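Local atomic coordinates of carbon dioxide concentrating mechanism protein CcmK (Synechococcus elongatus, PDB entry 4OX6), a protein that probably builds the protein shell of the carboxysome, a bacterial microcompartment, as a hexamer-forming BMC-domain subunit of the cyanobacterial carbon dioxide concentrating mechanism. Residues 36-41 / 57-62; 48-53 / 103-108. All coordinates share one frame; numbering follows the deposited sequence.

From the N terminus, the chain forms strand 19-26 and helix 28-39, passes through a short loop into strand 45-53, and turns back along strand 56-63. Contact 1 closes this excursion by laying segment 36-41, at the end of helix 28-39, on residues 57-62. Contact 2 starts within that excursion, on strand 45-53, and closes only after helix 65-81, strand 86-93 and helix 98-103, so the two contacts cross along the chain. They meet the same antiparallel sheet: contact 1 on the face that packs against helices 28-39 and 65-81, contact 2 on the face bearing Ser48 and Asn60. Their centres lie about 13 Å apart, joined where Ala58 pairs with Met50 and Arg62 reaches the carbonyl of Ile106.

Contact 1 (36-41 / 57-62); sequences DAMVKA and FAVNIR
Met38, near the end of helix 28-39, extends its thioether over strand 56-63 and meets Val59 and Ile61, two residues apart on the face of the strand turned to the helix. The sulfur takes Val59: Met38 SD lies 3.8 Å from Val59 CG1, the side chains reaching toward each other tip to tip. The terminal methyl takes Ile61, whose side chain crosses that of Met38 obliquely; Met38 CE is 3.8 Å from Ile61 CD1 and 4.1 Å from Ile61 CG2, so it touches both branches. A bend at the last torsion of Met38 (chi3 110°) turns CE aside from the line of the chain and lets sulfur and methyl serve different partners. Val59 CG1 stands between its backbone N and carbonyl carbon (chi1 59°), the crowded position, which directs this methyl at the sulfur. No hydrogen bond spans the contact, and all three side chains are buried. Within segment 36-41, Lys40 NZ forms a salt bridge with Asp36, 2.7 Å from OD2, which receives it on its syn lone pair; Asp36 OD1 also bonds to His97 N, and Lys40 NZ to Arg95 O, both of a neighbouring subunit. This is helix-on-sheet packing within the BMC domain: Met38 also touches Leu23 of strand 19-26 and Met72 of helix 65-81, while Ile61 meets Ala71 of that helix and Val59 meets Ile46 of strand 45-53.

Contact 2 (48-53 / 103-108); sequences SYMRAG and VFPIGF
Ser48 gives its hydroxyl proton to the backbone carbonyl of Pro105, with OG 2.7 Å from Pro105 O. The donor lies in the carbonyl plane, at a C=O...donor angle of 155°. Two residues along the strand, Met50 brings its terminal methyl to the proline ring, CE lying 3.9 Å from Pro105 CG, the two side chains crossing at about a right angle. Bends at chi2 (56°) and chi3 (70°) fold the methionine back so that CE, rather than the sulfur, meets the ring. Pro105 is the centre of an inverse gamma turn, formed as the chain leaves helix 98-103, with a weak bond from Ile106 N to Phe104 O, 2.8 Å long. The loop after helix 98-103 packs in this way on strand 45-53, an outermost strand of the sheet within this chain, in the BMC domain. Asn60 ND2, on the adjacent strand, also bonds to Ser48 OG, and an alanine in place of Ser48 would probably leave both this amide and the Pro105 carbonyl without their shared hydroxyl partner. Beyond Pro105, Arg62 NH1 holds the carbonyl of Ile106. Farther out, Tyr49 of a neighbouring subunit stacks on the Phe104 ring and packs against Pro105 and Met50.

Contact 1 (36-41 / 57-62)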
ATOM      1  N   ASP A  36       5.704  11.494 -21.354  1.00  9.76           N
ATOM      2  CA  ASP A  36       5.489  12.432 -22.439  1.00  8.38           C
ATOM      3  C   ASP A  36       6.737  12.597 -23.282  1.00 10.39           C
ATOM      4  O   ASP A  36       6.651  12.648 -24.539  1.00  9.74           O
ATOM      5  CB  ASP A  36       4.988  13.794 -21.946  1.00  8.65           C
ATOM      6  CG  ASP A  36       4.479  14.680 -23.069  1.00 11.23           C
ATOM      7  OD1 ASP A  36       3.449  14.297 -23.698  1.00 12.80           O
ATOM      8  OD2 ASP A  36       5.087  15.762 -23.297  1.00 11.46           O
ATOM      9  N   ALA A  37       7.909  12.700 -22.661  1.00  8.94           N
ATOM     10  CA  ALA A  37       9.150  12.849 -23.397  1.00  8.84           C
ATOM     11  C   ALA A  37       9.412  11.619 -24.229  1.00  9.74           C
ATOM     12  O   ALA A  37       9.916  11.694 -25.352  1.00 10.39           O
ATOM     13  CB  ALA A  37      10.300  13.126 -22.485  1.00 10.21           C
ATOM     14  N   MET A  38       9.124  10.440 -23.711  1.00  8.76           N
ATOM     15  CA  MET A  38       9.375   9.181 -24.404  1.00  8.73           C
ATOM     16  C   MET A  38       8.562   9.108 -25.695  1.00  9.05           C
ATOM     17  O   MET A  38       9.095   8.793 -26.776  1.00  9.57           O
ATOM     18  CB  MET A  38       9.044   7.992 -23.506  1.00 10.07           C
ATOM     19  CG  MET A  38      10.059   7.824 -22.365  1.00  8.61           C
ATOM     20  SD  MET A  38       9.438   6.868 -20.950  1.00 11.79           S
ATOM     21  CE  MET A  38      10.377   5.387 -21.081  1.00 11.06           C
ATOM     22  N   VAL A  39       7.253   9.391 -25.648  1.00  9.48           N
ATOM     23  CA  VAL A  39       6.392   9.207 -26.818  1.00  9.71           C
ATOM     24  C   VAL A  39       6.631  10.319 -27.820  1.00 10.53           C
ATOM     25  O   VAL A  39       6.401  10.106 -29.032  1.00 13.14           O
ATOM     26  CB  VAL A  39       4.909   9.095 -26.360  1.00 10.98           C
ATOM     27  CG1 VAL A  39       4.381  10.390 -25.816  1.00 10.99           C
ATOM     28  CG2 VAL A  39       4.046   8.556 -27.500  1.00 10.75           C
ATOM     29  N   LYS A  40       7.222  11.440 -27.400  1.00 10.24           N
ATOM     30  CA  LYS A  40       7.595  12.518 -28.305  1.00 10.31           C
ATOM     31  C   LYS A  40       8.968  12.309 -28.932  1.00 11.19           C
ATOM     32  O   LYS A  40       9.360  13.054 -29.817  1.00 12.43           O
ATOM     33  CB  LYS A  40       7.524  13.865 -27.577  1.00 10.65           C
ATOM     34  CG  LYS A  40       6.064  14.342 -27.433  1.00 12.39           C
ATOM     35  CD  LYS A  40       6.051  15.673 -26.657  1.00 11.42           C
ATOM     36  CE  LYS A  40       4.660  16.226 -26.549  1.00 13.00           C
ATOM     37  NZ  LYS A  40       4.577  17.279 -25.515  1.00 13.82           N
ATOM     38  N   ALA A  41       9.679  11.273 -28.556  1.00 10.11           N
ATOM     39  CA  ALA A  41      11.079  11.119 -28.995  1.00 11.94           C
ATOM     40  C   ALA A  41      11.288   9.938 -29.921  1.00 13.68           C
ATOM     41  O   ALA A  41      12.365   9.781 -30.526  1.00 14.92           O
ATOM     42  CB  ALA A  41      11.962  10.915 -27.776  1.00 15.32           C
ATOM     43  N   PHE A  57       6.740   5.031  -9.300  1.00  9.55           N
ATOM     44  CA  PHE A  57       5.877   4.672 -10.430  1.00  9.40           C
ATOM     45  C   PHE A  57       6.741   4.257 -11.605  1.00  9.24           C
ATOM     46  O   PHE A  57       7.776   4.898 -11.875  1.00  9.24           O
ATOM     47  CB  PHE A  57       5.085   5.917 -10.886  1.00  9.04           C
ATOM     48  CG  PHE A  57       4.082   6.398  -9.870  1.00  9.82           C
ATOM     49  CD1 PHE A  57       4.429   7.295  -8.892  1.00 10.66           C
ATOM     50  CD2 PHE A  57       2.777   5.939  -9.928  1.00  9.66           C
ATOM     51  CE1 PHE A  57       3.521   7.691  -7.926  1.00 11.13           C
ATOM     52  CE2 PHE A  57       1.833   6.348  -8.984  1.00 11.07           C
ATOM     53  CZ  PHE A  57       2.212   7.210  -7.992  1.00  9.55           C
ATOM     54  N   ALA A  58       6.327   3.216 -12.336  1.00  9.27           N
ATOM     55  CA  ALA A  58       7.033   2.832 -13.551  1.00 10.35           C
ATOM     56  C   ALA A  58       6.132   3.027 -14.742  1.00 11.31           C
ATOM     57  O   ALA A  58       4.924   2.776 -14.685  1.00 12.49           O
ATOM     58  CB  ALA A  58       7.495   1.386 -13.469  1.00 10.42           C
ATOM     59  N   VAL A  59       6.705   3.472 -15.858  1.00  9.92           N
ATOM     60  CA  VAL A  59       5.980   3.567 -17.139  1.00  8.85           C
ATOM     61  C   VAL A  59       6.590   2.544 -18.094  1.00  8.65           C
ATOM     62  O   VAL A  59       7.809   2.380 -18.139  1.00 10.17           O
ATOM     63  CB  VAL A  59       6.036   4.988 -17.745  1.00 10.71           C
ATOM     64  CG1 VAL A  59       7.434   5.510 -18.025  1.00  9.83           C
ATOM     65  CG2 VAL A  59       5.162   5.075 -19.011  1.00 11.62           C
ATOM     66  N   ASN A  60       5.742   1.893 -18.860  1.00  7.98           N
ATOM     67  CA  ASN A  60       6.124   0.818 -19.786  1.00  8.85           C
ATOM     68  C   ASN A  60       5.780   1.226 -21.195  1.00  9.57           C
ATOM     69  O   ASN A  60       4.644   1.675 -21.494  1.00 10.12           O
ATOM     70  CB  ASN A  60       5.354  -0.431 -19.401  1.00 10.51           C
ATOM     71  CG  ASN A  60       5.665  -0.846 -17.976  1.00  9.58           C
ATOM     72  OD1 ASN A  60       6.832  -1.027 -17.630  1.00 12.33           O
ATOM     73  ND2 ASN A  60       4.635  -0.973 -17.154  1.00 10.92           N
ATOM     74  N   ILE A  61       6.776   1.175 -22.075  1.00  8.53           N
ATOM     75  CA  ILE A  61       6.631   1.511 -23.482  1.00 10.92           C
ATOM     76  C   ILE A  61       7.009   0.314 -24.353  1.00  9.29           C
ATOM     77  O   ILE A  61       7.849  -0.545 -23.982  1.00 10.53           O
ATOM     78  CB  ILE A  61       7.444   2.753 -23.844  1.00  8.75           C
ATOM     79  CG1 ILE A  61       8.959   2.529 -23.752  1.00  9.22           C
ATOM     80  CG2 ILE A  61       7.009   3.959 -23.028  1.00 10.41           C
ATOM     81  CD1 ILE A  61       9.767   3.651 -24.414  1.00 10.89           C
ATOM     82  N   ARG A  62       6.462   0.301 -25.559  1.00 10.22           N
ATOM     83  CA  ARG A  62       6.761  -0.745 -26.531  1.00  9.32           C
ATOM     84  C   ARG A  62       7.105  -0.135 -27.875  1.00 10.90           C
ATOM     85  O   ARG A  62       6.511   0.859 -28.278  1.00 11.27           O
ATOM     86  CB  ARG A  62       5.590  -1.694 -26.744  1.00 11.09           C
ATOM     87  CG  ARG A  62       5.038  -2.363 -25.505  1.00 11.55           C
ATOM     88  CD  ARG A  62       6.027  -3.307 -24.772  1.00 10.03           C
ATOM     89  NE  ARG A  62       6.447  -4.465 -25.535  1.00 12.08           N
ATOM     90  CZ  ARG A  62       5.751  -5.579 -25.669  1.00 16.06           C
ATOM     91  NH1 ARG A  62       4.650  -5.784 -25.011  1.00 14.27           N
ATOM     92  NH2 ARG A  62       6.243  -6.571 -26.399  1.00 17.76           N
TER

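Contact 2 (48-53 / 103-108)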
ATOM      1  N   SER A  48       1.237   1.100 -20.370  1.00  9.95           N
ATOM      2  CA  SER A  48       0.793   0.926 -19.008  1.00  8.07           C
ATOM      3  C   SER A  48       1.689   1.678 -18.042  1.00 10.01           C
ATOM      4  O   SER A  48       2.787   2.120 -18.397  1.00  9.63           O
ATOM      5  CB  SER A  48       0.772  -0.567 -18.597  1.00 11.45           C
ATOM      6  OG  SER A  48       2.097  -1.072 -18.636  1.00 13.06           O
ATOM      7  N   TYR A  49       1.228   1.792 -16.798  1.00  9.91           N
ATOM      8  CA  TYR A  49       2.053   2.248 -15.691  1.00  8.91           C
ATOM      9  C   TYR A  49       1.785   1.372 -14.493  1.00 12.19           C
ATOM     10  O   TYR A  49       0.750   0.776 -14.391  1.00 13.30           O
ATOM     11  CB  TYR A  49       1.924   3.750 -15.364  1.00 10.54           C
ATOM     12  CG  TYR A  49       0.711   4.116 -14.583  1.00 10.86           C
ATOM     13  CD1 TYR A  49      -0.544   4.162 -15.167  1.00 12.21           C
ATOM     14  CD2 TYR A  49       0.800   4.373 -13.229  1.00 12.80           C
ATOM     15  CE1 TYR A  49      -1.682   4.480 -14.425  1.00 13.71           C
ATOM     16  CE2 TYR A  49      -0.324   4.714 -12.489  1.00 15.93           C
ATOM     17  CZ  TYR A  49      -1.559   4.712 -13.071  1.00 16.16           C
ATOM     18  OH  TYR A  49      -2.660   5.034 -12.299  1.00 17.70           O
ATOM     19  N   MET A  50       2.775   1.316 -13.626  1.00  9.85           N
ATOM     20  CA  MET A  50       2.755   0.553 -12.388  1.00 10.15           C
ATOM     21  C   MET A  50       2.919   1.478 -11.168  1.00 12.54           C
ATOM     22  O   MET A  50       3.891   2.278 -11.072  1.00 13.51           O
ATOM     23  CB  MET A  50       3.919  -0.445 -12.447  1.00 12.36           C
ATOM     24  CG  MET A  50       4.156  -1.260 -11.143  1.00 16.25           C
ATOM     25  SD  MET A  50       2.694  -2.177 -10.575  1.00 17.10           S
ATOM     26  CE  MET A  50       2.668  -3.412 -11.885  1.00 22.10           C
ATOM     27  N   ARG A  51       1.961   1.409 -10.249  1.00 12.17           N
ATOM     28  CA  ARG A  51       2.045   2.112  -8.985  1.00 13.51           C
ATOM     29  C   ARG A  51       2.801   1.167  -8.084  1.00 13.82           C
ATOM     30  O   ARG A  51       2.235   0.137  -7.653  1.00 15.20           O
ATOM     31  CB  ARG A  51       0.648   2.413  -8.443  1.00 17.52           C
ATOM     32  CG  ARG A  51       0.677   3.163  -7.138  1.00 24.71           C
ATOM     33  CD  ARG A  51      -0.720   3.607  -6.726  1.00 27.69           C
ATOM     34  NE  ARG A  51      -0.710   3.896  -5.309  1.00 37.24           N
ATOM     35  CZ  ARG A  51      -0.654   2.978  -4.348  1.00 41.37           C
ATOM     36  NH1 ARG A  51      -0.590   1.688  -4.653  1.00 48.94           N
ATOM     37  NH2 ARG A  51      -0.676   3.355  -3.071  1.00 41.76           N
ATOM     38  N   ALA A  52       4.075   1.435  -7.783  1.00 10.54           N
ATOM     39  CA  ALA A  52       5.007   0.447  -7.154  1.00 11.75           C
ATOM     40  C   ALA A  52       5.005   0.505  -5.635  1.00 14.33           C
ATOM     41  O   ALA A  52       5.474  -0.464  -4.936  1.00 13.26           O
ATOM     42  CB  ALA A  52       6.388   0.618  -7.609  1.00 10.18           C
ATOM     43  N   GLY A  53       4.443   1.548  -5.076  1.00 12.77           N
ATOM     44  CA  GLY A  53       4.523   1.830  -3.641  1.00 13.69           C
ATOM     45  C   GLY A  53       5.674   2.722  -3.348  1.00 14.73           C
ATOM     46  O   GLY A  53       6.568   2.916  -4.186  1.00 14.07           O
ATOM     47  N   VAL A 103       2.232 -12.516 -18.051  1.00 11.48           N
ATOM     48  CA  VAL A 103       2.130 -12.400 -16.618  1.00 10.64           C
ATOM     49  C   VAL A 103       2.171 -10.928 -16.132  1.00  9.48           C
ATOM     50  O   VAL A 103       1.526 -10.577 -15.149  1.00 12.26           O
ATOM     51  CB  VAL A 103       3.286 -13.215 -15.939  1.00 12.27           C
ATOM     52  CG1 VAL A 103       3.477 -12.851 -14.458  1.00 11.50           C
ATOM     53  CG2 VAL A 103       3.048 -14.752 -16.122  1.00 12.86           C
ATOM     54  N   PHE A 104       2.987 -10.098 -16.799  1.00 10.73           N
ATOM     55  CA  PHE A 104       3.176  -8.709 -16.371  1.00  9.81           C
ATOM     56  C   PHE A 104       2.348  -7.797 -17.251  1.00 11.81           C
ATOM     57  O   PHE A 104       2.180  -8.060 -18.441  1.00 11.33           O
ATOM     58  CB  PHE A 104       4.631  -8.354 -16.484  1.00 10.90           C
ATOM     59  CG  PHE A 104       5.519  -9.039 -15.476  1.00  9.71           C
ATOM     60  CD1 PHE A 104       5.733  -8.522 -14.242  1.00  9.90           C
ATOM     61  CD2 PHE A 104       6.150 -10.208 -15.775  1.00 10.29           C
ATOM     62  CE1 PHE A 104       6.560  -9.153 -13.291  1.00  9.51           C
ATOM     63  CE2 PHE A 104       6.981 -10.849 -14.853  1.00 11.19           C
ATOM     64  CZ  PHE A 104       7.202 -10.307 -13.621  1.00 11.44           C
ATOM     65  N   PRO A 105       1.866  -6.688 -16.655  1.00 12.99           N
ATOM     66  CA  PRO A 105       0.995  -5.810 -17.426  1.00 12.94           C
ATOM     67  C   PRO A 105       1.797  -4.920 -18.345  1.00 14.15           C
ATOM     68  O   PRO A 105       1.858  -3.681 -18.061  1.00 15.22           O
ATOM     69  CB  PRO A 105       0.288  -5.035 -16.300  1.00 12.27           C
ATOM     70  CG  PRO A 105       1.321  -4.942 -15.199  1.00 16.53           C
ATOM     71  CD  PRO A 105       1.988  -6.285 -15.251  1.00 10.99           C
ATOM     72  N   ILE A 106       2.265  -5.453 -19.475  1.00 12.71           N
ATOM     73  CA  ILE A 106       3.112  -4.736 -20.404  1.00 12.73           C
ATOM     74  C   ILE A 106       2.666  -4.919 -21.852  1.00 12.49           C
ATOM     75  O   ILE A 106       3.362  -4.474 -22.766  1.00 13.96           O
ATOM     76  CB  ILE A 106       4.631  -5.115 -20.294  1.00 13.84           C
ATOM     77  CG1 ILE A 106       4.833  -6.606 -20.594  1.00 14.48           C
ATOM     78  CG2 ILE A 106       5.118  -4.719 -18.935  1.00 16.42           C
ATOM     79  CD1 ILE A 106       6.260  -7.009 -20.860  1.00 17.37           C
ATOM     80  N   GLY A 107       1.504  -5.552 -22.053  1.00 15.68           N
ATOM     81  CA  GLY A 107       0.935  -5.732 -23.380  1.00 14.67           C
ATOM     82  C   GLY A 107       0.197  -4.518 -23.891  1.00 13.08           C
ATOM     83  O   GLY A 107      -0.050  -3.590 -23.153  1.00 14.60           O
ATOM     84  N   PHE A 108      -0.212  -4.576 -25.154  1.00 16.62           N
ATOM     85  CA  PHE A 108      -1.019  -3.553 -25.791  1.00 19.85           C
ATOM     86  C   PHE A 108      -2.515  -3.731 -25.479  1.00 23.39           C
ATOM     87  O   PHE A 108      -3.118  -4.716 -25.907  1.00 30.43           O
ATOM     88  CB  PHE A 108      -0.830  -3.616 -27.318  1.00 21.51           C
ATOM     89  CG  PHE A 108       0.523  -3.225 -27.789  1.00 20.70           C
ATOM     90  CD1 PHE A 108       0.828  -1.939 -28.117  1.00 23.43           C
ATOM     91  CD2 PHE A 108       1.491  -4.193 -27.981  1.00 24.29           C
ATOM     92  CE1 PHE A 108       2.077  -1.603 -28.608  1.00 23.37           C
ATOM     93  CE2 PHE A 108       2.731  -3.850 -28.445  1.00 21.43           C
ATOM     94  CZ  PHE A 108       3.008  -2.534 -28.754  1.00 21.90           C
TER